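Rio2 kinase (Chaetomium thermophilum, PDB 4GYI) is an atypical kinase with an ATPase-dependent role on the maturing pre-40S ribosomal subunit, and probably phosphorylates serine and threonine using ATP and magnesium. Local coordinates at residues Gly106-Ile111 and Arg337-Ser342; Ala160-Ala165 and Asp331-Ile336. All coordinates share one frame; numbering follows the deposited sequence.

Contact 1. Residues Gly106-Ile111 and Arg337-Ser342; sequences GKESDI and REQQES. With ADP (adenosine-5'-diphosphate), chain B.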
ATOM      1  N   GLY A 106      -0.094   1.013 -11.102  1.00 47.96           N
ATOM      2  CA  GLY A 106       0.476  -0.317 -10.932  1.00 45.38           C
ATOM      3  C   GLY A 106      -0.550  -1.437 -10.930  1.00 50.60           C
ATOM      4  O   GLY A 106      -1.752  -1.206 -11.088  1.00 48.76           O
ATOM      5  N   LYS A 107      -0.079  -2.664 -10.746  1.00 51.00           N
ATOM      6  CA  LYS A 107      -0.969  -3.807 -10.826  1.00 57.13           C
ATOM      7  C   LYS A 107      -1.785  -3.919  -9.551  1.00 52.30           C
ATOM      8  O   LYS A 107      -2.947  -4.341  -9.588  1.00 46.99           O
ATOM      9  CB  LYS A 107      -0.186  -5.098 -11.074  1.00 69.01           C
ATOM     10  CG  LYS A 107       0.630  -5.085 -12.363  1.00 89.06           C
ATOM     11  CD  LYS A 107      -0.235  -4.693 -13.565  1.00 99.85           C
ATOM     12  CE  LYS A 107       0.560  -4.677 -14.870  1.00102.83           C
ATOM     13  NZ  LYS A 107       1.067  -6.030 -15.250  1.00102.62           N
ATOM     14  N   GLU A 108      -1.177  -3.523  -8.433  1.00 36.06           N
ATOM     15  CA  GLU A 108      -1.892  -3.625  -7.165  0.50 35.65           C
ATOM     16  C   GLU A 108      -1.971  -2.321  -6.376  1.00 27.54           C
ATOM     17  O   GLU A 108      -2.603  -2.266  -5.317  1.00 28.63           O
ATOM     18  CB  GLU A 108      -1.369  -4.786  -6.302  0.50 40.17           C
ATOM     19  CG  GLU A 108       0.137  -4.921  -6.239  0.50 46.77           C
ATOM     20  CD  GLU A 108       0.618  -6.248  -6.811  0.50 50.09           C
ATOM     21  OE1 GLU A 108       0.007  -6.733  -7.781  0.50 53.92           O
ATOM     22  OE2 GLU A 108       1.595  -6.813  -6.286  0.50 44.82           O
ATOM     23  N   SER A 109      -1.400  -1.253  -6.909  1.00 32.27           N
ATOM     24  CA  SER A 109      -1.504   0.036  -6.229  1.00 38.10           C
ATOM     25  C   SER A 109      -1.223   1.191  -7.178  1.00 37.25           C
ATOM     26  O   SER A 109      -0.630   0.996  -8.229  1.00 36.09           O
ATOM     27  CB  SER A 109      -0.530   0.095  -5.046  1.00 40.92           C
ATOM     28  OG  SER A 109       0.788   0.332  -5.516  1.00 45.55           O
ATOM     29  N   ASP A 110      -1.664   2.391  -6.811  1.00 31.18           N
ATOM     30  CA  ASP A 110      -1.296   3.597  -7.547  1.00 30.94           C
ATOM     31  C   ASP A 110      -0.323   4.445  -6.715  1.00 29.72           C
ATOM     32  O   ASP A 110      -0.516   4.633  -5.519  1.00 26.02           O
ATOM     33  CB  ASP A 110      -2.535   4.428  -7.896  1.00 31.70           C
ATOM     34  CG  ASP A 110      -3.402   3.775  -8.971  1.00 41.60           C
ATOM     35  OD1 ASP A 110      -2.851   3.030  -9.811  1.00 42.39           O
ATOM     36  OD2 ASP A 110      -4.635   4.006  -8.973  1.00 49.61           O
ATOM     37  N   ILE A 111       0.729   4.941  -7.347  1.00 25.97           N
ATOM     38  CA  ILE A 111       1.721   5.744  -6.652  1.00 28.44           C
ATOM     39  C   ILE A 111       1.616   7.175  -7.165  1.00 32.77           C
ATOM     40  O   ILE A 111       1.733   7.418  -8.359  1.00 39.47           O
ATOM     41  CB  ILE A 111       3.143   5.213  -6.900  1.00 34.93           C
ATOM     42  CG1 ILE A 111       3.225   3.724  -6.574  1.00 34.32           C
ATOM     43  CG2 ILE A 111       4.162   6.000  -6.091  1.00 34.88           C
ATOM     44  CD1 ILE A 111       3.068   3.410  -5.098  1.00 29.22           C
ATOM     45  N   ARG A 337      -2.729 -13.367  -1.607  1.00 46.55           N
ATOM     46  CA  ARG A 337      -2.176 -14.582  -2.184  1.00 47.08           C
ATOM     47  C   ARG A 337      -2.800 -14.768  -3.566  1.00 57.90           C
ATOM     48  O   ARG A 337      -2.111 -15.088  -4.533  1.00 61.55           O
ATOM     49  CB  ARG A 337      -2.473 -15.772  -1.278  1.00 51.55           C
ATOM     50  CG  ARG A 337      -1.560 -16.971  -1.476  1.00 67.26           C
ATOM     51  CD  ARG A 337      -1.951 -18.131  -0.554  1.00 74.12           C
ATOM     52  NE  ARG A 337      -3.364 -18.484  -0.689  1.00 82.12           N
ATOM     53  CZ  ARG A 337      -4.253 -18.453   0.304  1.00 90.30           C
ATOM     54  NH1 ARG A 337      -3.885 -18.098   1.531  1.00 89.24           N
ATOM     55  NH2 ARG A 337      -5.517 -18.782   0.068  1.00 90.13           N
ATOM     56  N   GLU A 338      -4.105 -14.518  -3.655  1.00 54.59           N
ATOM     57  CA  GLU A 338      -4.822 -14.523  -4.928  1.00 54.03           C
ATOM     58  C   GLU A 338      -4.223 -13.542  -5.944  1.00 49.75           C
ATOM     59  O   GLU A 338      -4.095 -13.876  -7.108  1.00 49.54           O
ATOM     60  CB  GLU A 338      -6.305 -14.211  -4.696  1.00 62.40           C
ATOM     61  CG  GLU A 338      -7.150 -14.071  -5.957  1.00 70.60           C
ATOM     62  CD  GLU A 338      -8.596 -13.667  -5.652  1.00 81.31           C
ATOM     63  OE1 GLU A 338      -9.489 -13.961  -6.479  1.00 88.56           O
ATOM     64  OE2 GLU A 338      -8.842 -13.054  -4.589  1.00 71.53           O
ATOM     65  N   GLN A 339      -3.867 -12.336  -5.513  1.00 52.07           N
ATOM     66  CA  GLN A 339      -3.256 -11.362  -6.421  1.00 57.12           C
ATOM     67  C   GLN A 339      -1.932 -11.861  -6.989  1.00 58.47           C
ATOM     68  O   GLN A 339      -1.715 -11.820  -8.201  1.00 69.40           O
ATOM     69  CB  GLN A 339      -3.012 -10.016  -5.729  1.00 62.74           C
ATOM     70  CG  GLN A 339      -4.253  -9.306  -5.240  1.00 73.98           C
ATOM     71  CD  GLN A 339      -4.875  -8.391  -6.279  1.00 73.20           C
ATOM     72  OE1 GLN A 339      -6.082  -8.127  -6.245  1.00 49.90           O
ATOM     73  NE2 GLN A 339      -4.054  -7.891  -7.200  1.00 76.80           N
ATOM     74  N   GLN A 340      -1.040 -12.315  -6.111  1.00 61.62           N
ATOM     75  CA  GLN A 340       0.311 -12.676  -6.542  1.00 65.42           C
ATOM     76  C   GLN A 340       0.352 -14.033  -7.250  1.00 64.86           C
ATOM     77  O   GLN A 340       1.205 -14.269  -8.102  1.00 68.80           O
ATOM     78  CB  GLN A 340       1.340 -12.564  -5.390  1.00 65.64           C
ATOM     79  CG  GLN A 340       1.033 -13.360  -4.117  1.00 75.41           C
ATOM     80  CD  GLN A 340       1.974 -13.020  -2.943  1.00 75.41           C
ATOM     81  OE1 GLN A 340       2.548 -11.929  -2.884  1.00 65.82           O
ATOM     82  NE2 GLN A 340       2.125 -13.960  -2.006  1.00 71.13           N
ATOM     83  N   GLU A 341      -0.598 -14.902  -6.918  1.00 75.09           N
ATOM     84  CA  GLU A 341      -0.704 -16.222  -7.535  1.00 90.60           C
ATOM     85  C   GLU A 341      -1.083 -16.130  -9.012  1.00 98.95           C
ATOM     86  O   GLU A 341      -0.791 -17.038  -9.800  1.00102.34           O
ATOM     87  CB  GLU A 341      -1.746 -17.070  -6.801  1.00100.22           C
ATOM     88  CG  GLU A 341      -1.657 -18.558  -7.073  1.00119.07           C
ATOM     89  CD  GLU A 341      -0.432 -19.182  -6.440  1.00132.88           C
ATOM     90  OE1 GLU A 341       0.038 -20.227  -6.946  1.00140.75           O
ATOM     91  OE2 GLU A 341       0.056 -18.623  -5.434  1.00133.39           O
ATOM     92  N   SER A 342      -1.736 -15.036  -9.386  1.00 96.09           N
ATOM     93  CA  SER A 342      -2.222 -14.878 -10.752  1.00 99.97           C
ATOM     94  C   SER A 342      -1.562 -13.723 -11.512  1.00103.90           C
ATOM     95  O   SER A 342      -2.155 -13.156 -12.430  1.00105.63           O
ATOM     96  CB  SER A 342      -3.743 -14.730 -10.752  1.00 93.57           C
ATOM     97  OG  SER A 342      -4.158 -13.791  -9.778  1.00 78.14           O
TER
HETATM   98  PB  ADP B 401       3.180  -1.810  -5.547  1.00 31.41           P
HETATM   99  O1B ADP B 401       2.095  -1.412  -6.518  1.00 36.05           O
HETATM  100  O2B ADP B 401       4.283  -2.713  -6.041  1.00 27.86           O
HETATM  101  O3B ADP B 401       2.438  -2.330  -4.235  1.00 36.17           O
HETATM  102  PA  ADP B 401       5.271  -0.264  -4.291  1.00 30.97           P
HETATM  103  O1A ADP B 401       6.107  -1.474  -4.607  1.00 31.78           O
HETATM  104  O2A ADP B 401       5.135   0.149  -2.831  1.00 32.16           O
HETATM  105  O3A ADP B 401       3.812  -0.429  -4.957  1.00 31.53           O
HETATM  106  O5' ADP B 401       5.821   0.937  -5.191  1.00 34.30           O
HETATM  107  C5' ADP B 401       5.870   0.786  -6.617  1.00 27.03           C
HETATM  108  C4' ADP B 401       6.993   1.651  -7.187  1.00 33.41           C
HETATM  109  O4' ADP B 401       6.828   3.020  -6.779  1.00 32.80           O
HETATM  110  C3' ADP B 401       8.393   1.270  -6.704  1.00 37.85           C
HETATM  111  O3' ADP B 401       9.008   0.237  -7.481  1.00 39.65           O
HETATM  112  C2' ADP B 401       9.156   2.574  -6.801  1.00 44.93           C
HETATM  113  O2' ADP B 401       9.484   2.855  -8.167  1.00 43.80           O
HETATM  114  C1' ADP B 401       8.101   3.598  -6.464  1.00 40.80           C
HETATM  115  N9  ADP B 401       8.042   3.942  -5.029  1.00 36.94           N
HETATM  116  C8  ADP B 401       7.144   3.466  -4.146  1.00 32.64           C
HETATM  117  N7  ADP B 401       7.322   4.016  -2.916  1.00 29.53           N
HETATM  118  C5  ADP B 401       8.353   4.876  -3.037  1.00 27.83           C
HETATM  119  C6  ADP B 401       9.066   5.803  -2.140  1.00 27.24           C
HETATM  120  N6  ADP B 401       8.695   5.914  -0.848  1.00 27.04           N
HETATM  121  N1  ADP B 401      10.082   6.523  -2.656  1.00 36.53           N
HETATM  122  C2  ADP B 401      10.455   6.432  -3.952  1.00 30.82           C
HETATM  123  N3  ADP B 401       9.850   5.617  -4.826  1.00 35.82           N
HETATM  124  C4  ADP B 401       8.820   4.827  -4.427  1.00 32.71           C

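Contact 2. Residues Ala160-Ala165 and Asp331-Ile336; sequences AIKEFA and DLEAAI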
ATOM      1  N   ALA A 160      -3.576  -1.197   3.516  1.00 20.82           N
ATOM      2  CA  ALA A 160      -2.919   0.065   3.889  1.00 27.77           C
ATOM      3  C   ALA A 160      -2.605   0.110   5.384  1.00 32.09           C
ATOM      4  O   ALA A 160      -1.529   0.527   5.771  1.00 27.84           O
ATOM      5  CB  ALA A 160      -3.793   1.284   3.494  1.00 20.46           C
ATOM      6  N   ILE A 161      -3.551  -0.325   6.211  1.00 28.52           N
ATOM      7  CA  ILE A 161      -3.352  -0.365   7.647  1.00 25.47           C
ATOM      8  C   ILE A 161      -2.191  -1.275   8.018  1.00 33.00           C
ATOM      9  O   ILE A 161      -1.324  -0.903   8.823  1.00 32.08           O
ATOM     10  CB  ILE A 161      -4.625  -0.829   8.370  1.00 39.22           C
ATOM     11  CG1 ILE A 161      -5.677   0.277   8.322  1.00 38.89           C
ATOM     12  CG2 ILE A 161      -4.327  -1.181   9.832  1.00 42.84           C
ATOM     13  CD1 ILE A 161      -7.010  -0.141   8.883  1.00 36.43           C
ATOM     14  N   LYS A 162      -2.165  -2.462   7.415  1.00 29.71           N
ATOM     15  CA  LYS A 162      -1.086  -3.414   7.638  1.00 33.70           C
ATOM     16  C   LYS A 162       0.274  -2.860   7.236  1.00 32.45           C
ATOM     17  O   LYS A 162       1.231  -2.903   8.021  1.00 32.94           O
ATOM     18  CB  LYS A 162      -1.345  -4.726   6.883  1.00 30.48           C
ATOM     19  CG  LYS A 162      -0.208  -5.744   7.047  1.00 41.12           C
ATOM     20  CD  LYS A 162      -0.669  -7.183   6.762  1.00 47.74           C
ATOM     21  CE  LYS A 162       0.519  -8.101   6.490  1.00 49.52           C
ATOM     22  NZ  LYS A 162       0.126  -9.452   6.009  1.00 44.88           N
ATOM     23  N   GLU A 163       0.361  -2.352   6.013  1.00 28.20           N
ATOM     24  CA  GLU A 163       1.637  -1.851   5.494  1.00 29.62           C
ATOM     25  C   GLU A 163       2.164  -0.700   6.347  1.00 33.36           C
ATOM     26  O   GLU A 163       3.368  -0.584   6.595  1.00 36.24           O
ATOM     27  CB  GLU A 163       1.521  -1.442   4.008  1.00 24.14           C
ATOM     28  CG  GLU A 163       2.757  -0.679   3.452  1.00 30.79           C
ATOM     29  CD  GLU A 163       2.775  -0.543   1.916  1.00 36.68           C
ATOM     30  OE1 GLU A 163       1.726  -0.239   1.317  1.00 37.22           O
ATOM     31  OE2 GLU A 163       3.847  -0.735   1.295  1.00 38.54           O
ATOM     32  N   PHE A 164       1.253   0.147   6.806  1.00 29.57           N
ATOM     33  CA  PHE A 164       1.653   1.308   7.561  1.00 27.26           C
ATOM     34  C   PHE A 164       2.204   0.864   8.918  1.00 34.51           C
ATOM     35  O   PHE A 164       3.222   1.377   9.385  1.00 36.60           O
ATOM     36  CB  PHE A 164       0.474   2.273   7.704  1.00 28.33           C
ATOM     37  CG  PHE A 164       0.832   3.595   8.343  1.00 39.32           C
ATOM     38  CD1 PHE A 164       1.402   4.611   7.591  1.00 37.61           C
ATOM     39  CD2 PHE A 164       0.562   3.832   9.687  1.00 44.24           C
ATOM     40  CE1 PHE A 164       1.714   5.844   8.171  1.00 35.80           C
ATOM     41  CE2 PHE A 164       0.874   5.057  10.271  1.00 39.47           C
ATOM     42  CZ  PHE A 164       1.459   6.059   9.509  1.00 31.32           C
ATOM     43  N   ALA A 165       1.550  -0.121   9.525  1.00 32.97           N
ATOM     44  CA  ALA A 165       1.982  -0.625  10.821  1.00 34.92           C
ATOM     45  C   ALA A 165       3.373  -1.250  10.709  1.00 34.86           C
ATOM     46  O   ALA A 165       4.218  -1.080  11.585  1.00 33.38           O
ATOM     47  CB  ALA A 165       0.986  -1.640  11.340  1.00 30.80           C
ATOM     48  N   ASP A 331      -8.501 -12.631   5.797  1.00 41.25           N
ATOM     49  CA  ASP A 331      -9.146 -11.976   4.660  1.00 41.45           C
ATOM     50  C   ASP A 331      -8.091 -11.342   3.758  1.00 38.97           C
ATOM     51  O   ASP A 331      -8.048 -11.611   2.558  1.00 33.08           O
ATOM     52  CB  ASP A 331     -10.152 -10.923   5.131  1.00 42.77           C
ATOM     53  CG  ASP A 331     -11.470 -11.534   5.596  1.00 55.18           C
ATOM     54  OD1 ASP A 331     -11.683 -12.728   5.343  1.00 66.23           O
ATOM     55  OD2 ASP A 331     -12.304 -10.823   6.198  1.00 56.14           O
ATOM     56  N   LEU A 332      -7.229 -10.521   4.353  1.00 34.84           N
ATOM     57  CA  LEU A 332      -6.177  -9.850   3.603  1.00 36.95           C
ATOM     58  C   LEU A 332      -5.210 -10.834   2.947  1.00 37.53           C
ATOM     59  O   LEU A 332      -4.970 -10.739   1.748  1.00 34.71           O
ATOM     60  CB  LEU A 332      -5.396  -8.882   4.487  1.00 33.79           C
ATOM     61  CG  LEU A 332      -4.345  -8.030   3.755  1.00 37.02           C
ATOM     62  CD1 LEU A 332      -4.982  -7.195   2.604  1.00 22.24           C
ATOM     63  CD2 LEU A 332      -3.644  -7.141   4.752  1.00 33.36           C
ATOM     64  N   GLU A 333      -4.659 -11.779   3.710  1.00 39.81           N
ATOM     65  CA  GLU A 333      -3.727 -12.741   3.115  1.00 40.31           C
ATOM     66  C   GLU A 333      -4.359 -13.535   1.973  1.00 37.37           C
ATOM     67  O   GLU A 333      -3.714 -13.796   0.956  1.00 41.30           O
ATOM     68  CB  GLU A 333      -3.088 -13.672   4.155  1.00 45.69           C
ATOM     69  CG  GLU A 333      -1.972 -14.543   3.579  1.00 73.97           C
ATOM     70  CD  GLU A 333      -0.983 -13.769   2.688  1.00 93.95           C
ATOM     71  OE1 GLU A 333      -0.356 -12.795   3.170  1.00100.15           O
ATOM     72  OE2 GLU A 333      -0.828 -14.139   1.500  1.00 93.80           O
ATOM     73  N   ALA A 334      -5.629 -13.892   2.111  1.00 37.71           N
ATOM     74  CA  ALA A 334      -6.279 -14.601   1.022  1.00 35.72           C
ATOM     75  C   ALA A 334      -6.341 -13.720  -0.225  1.00 32.79           C
ATOM     76  O   ALA A 334      -6.013 -14.164  -1.323  1.00 39.22           O
ATOM     77  CB  ALA A 334      -7.666 -15.084   1.431  1.00 42.63           C
ATOM     78  N   ALA A 335      -6.726 -12.460  -0.056  1.00 31.90           N
ATOM     79  CA  ALA A 335      -6.836 -11.556  -1.201  1.00 28.14           C
ATOM     80  C   ALA A 335      -5.476 -11.347  -1.832  1.00 32.92           C
ATOM     81  O   ALA A 335      -5.337 -11.343  -3.060  1.00 40.63           O
ATOM     82  CB  ALA A 335      -7.425 -10.215  -0.787  1.00 24.90           C
ATOM     83  N   ILE A 336      -4.473 -11.177  -0.984  1.00 29.85           N
ATOM     84  CA  ILE A 336      -3.102 -10.981  -1.461  1.00 33.69           C
ATOM     85  C   ILE A 336      -2.533 -12.188  -2.181  1.00 37.07           C
ATOM     86  O   ILE A 336      -1.938 -12.053  -3.254  1.00 41.50           O
ATOM     87  CB  ILE A 336      -2.167 -10.537  -0.334  1.00 36.62           C
ATOM     88  CG1 ILE A 336      -2.337  -9.031  -0.106  1.00 40.10           C
ATOM     89  CG2 ILE A 336      -0.718 -10.849  -0.670  1.00 40.18           C
ATOM     90  CD1 ILE A 336      -1.466  -8.472   1.012  1.00 41.87           C
TER

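Contact 1. Residues Gly106-Ile111 and Arg337-Ser342
E108 and Q339 bring the nucleotide-binding turn and helix 326-341 closest, with 7.9 Å between the E108 CA and the Q339 CA. The turn is closed by G106 N bonding to S109 O, after which the chain runs as a strand; S342, at the far end of its segment, returns its OG to E338 O at 2.7 Å, nearly in line with the carbonyl (161°). Across the gap the touch is light: the amide NE2 of Q339 rests 4.2 Å from CB of E108 and loosely beside K107 O, while OE1 of Q339 is taken by G130 N, which favours the amide orientation that turns NE2 to E108. The carboxylate of E108, which has two conformers, forms a salt bridge to R343 in one of them. S109 OG is placed between its backbone N and carbonyl carbon (chi1 77°) and donates to ADP O1B at 2.4 Å, so short that the exact length is doubtful. I111 meets the O4' edge of the ribose, CG1 3.7 Å from ADP O4' and CD1 beside O5'; an alanine here would probably open a gap at that edge and leave O4' and O5' without this aliphatic contact. The turn links strands 98-105 and 109-115 as the glycine-rich loop of a kinase does, with strand 121-127 alongside, while helix 326-341 approaches it through Q339.

Contact 2. Residues Ala160-Ala165 and Asp331-Ile336
K162 and L332 lay an aliphatic chain across a branched one, and the contact between these two segments is largely theirs. The lysine leaves its helix with CG anti to the backbone N (chi1 178°) and stays extended to its end, so that CB and CD fall on the same side of the zigzag. That side faces L332: the methyl CD2 lies 3.6 Å from K162 CD and 4.0 Å from K162 CB, nestling in the notch between the two. L332 is brought there by its own CG lying anti to the backbone N, and of its two methyls CD2 does the touching. The two side chains therefore meet at an oblique angle, through van der Waals contact alone.

Beyond the methyl the lysine runs on toward the residue after L332. Its NZ stops 4.4 Å from E333 OE1, too far for a salt bridge, and instead donates to the carbonyl oxygen of M262. The amine thus has a partner while its hydrocarbon shaft packs against leucine. E333 OE1, buried here, finds no partner in the model, although this side chain is poorly ordered; the nearby ammonium would probably still stabilise its negative charge.

Next along the same turn, E163 points elsewhere and forms a salt bridge to K125 and a hydrogen bond to F259 N, both through OE2, the lysine–glutamate pairing being the one familiar from helix C of protein kinases. Helix 149-172 accordingly presents one side to the active site, another to strands 180-184 and 187-191 through F164, and a third, at K162, to helix 326-341. L332 also touches A159, and A335 packs on L155, extending the helix-to-helix interface toward the start of helix 149-172.

How the contacts relate
Contacts 1 and 2 lie 12 Å apart, centre to centre, and share helix 326-341, the last helix modelled. Segments 331-336 and 337-342 follow one another directly along the chain. Contact 2 is nested inside the loop that contact 1 closes, because both its segments lie between 106-111 and 337-342. One end of this helix thus meets the nucleotide-binding turn at the surface, while its middle is buried against helix 149-172. Between them the two contacts tie helix 326-341 to two elements that border the ADP site, the turn directly and helix 149-172 through the residue next to its contacting lysine.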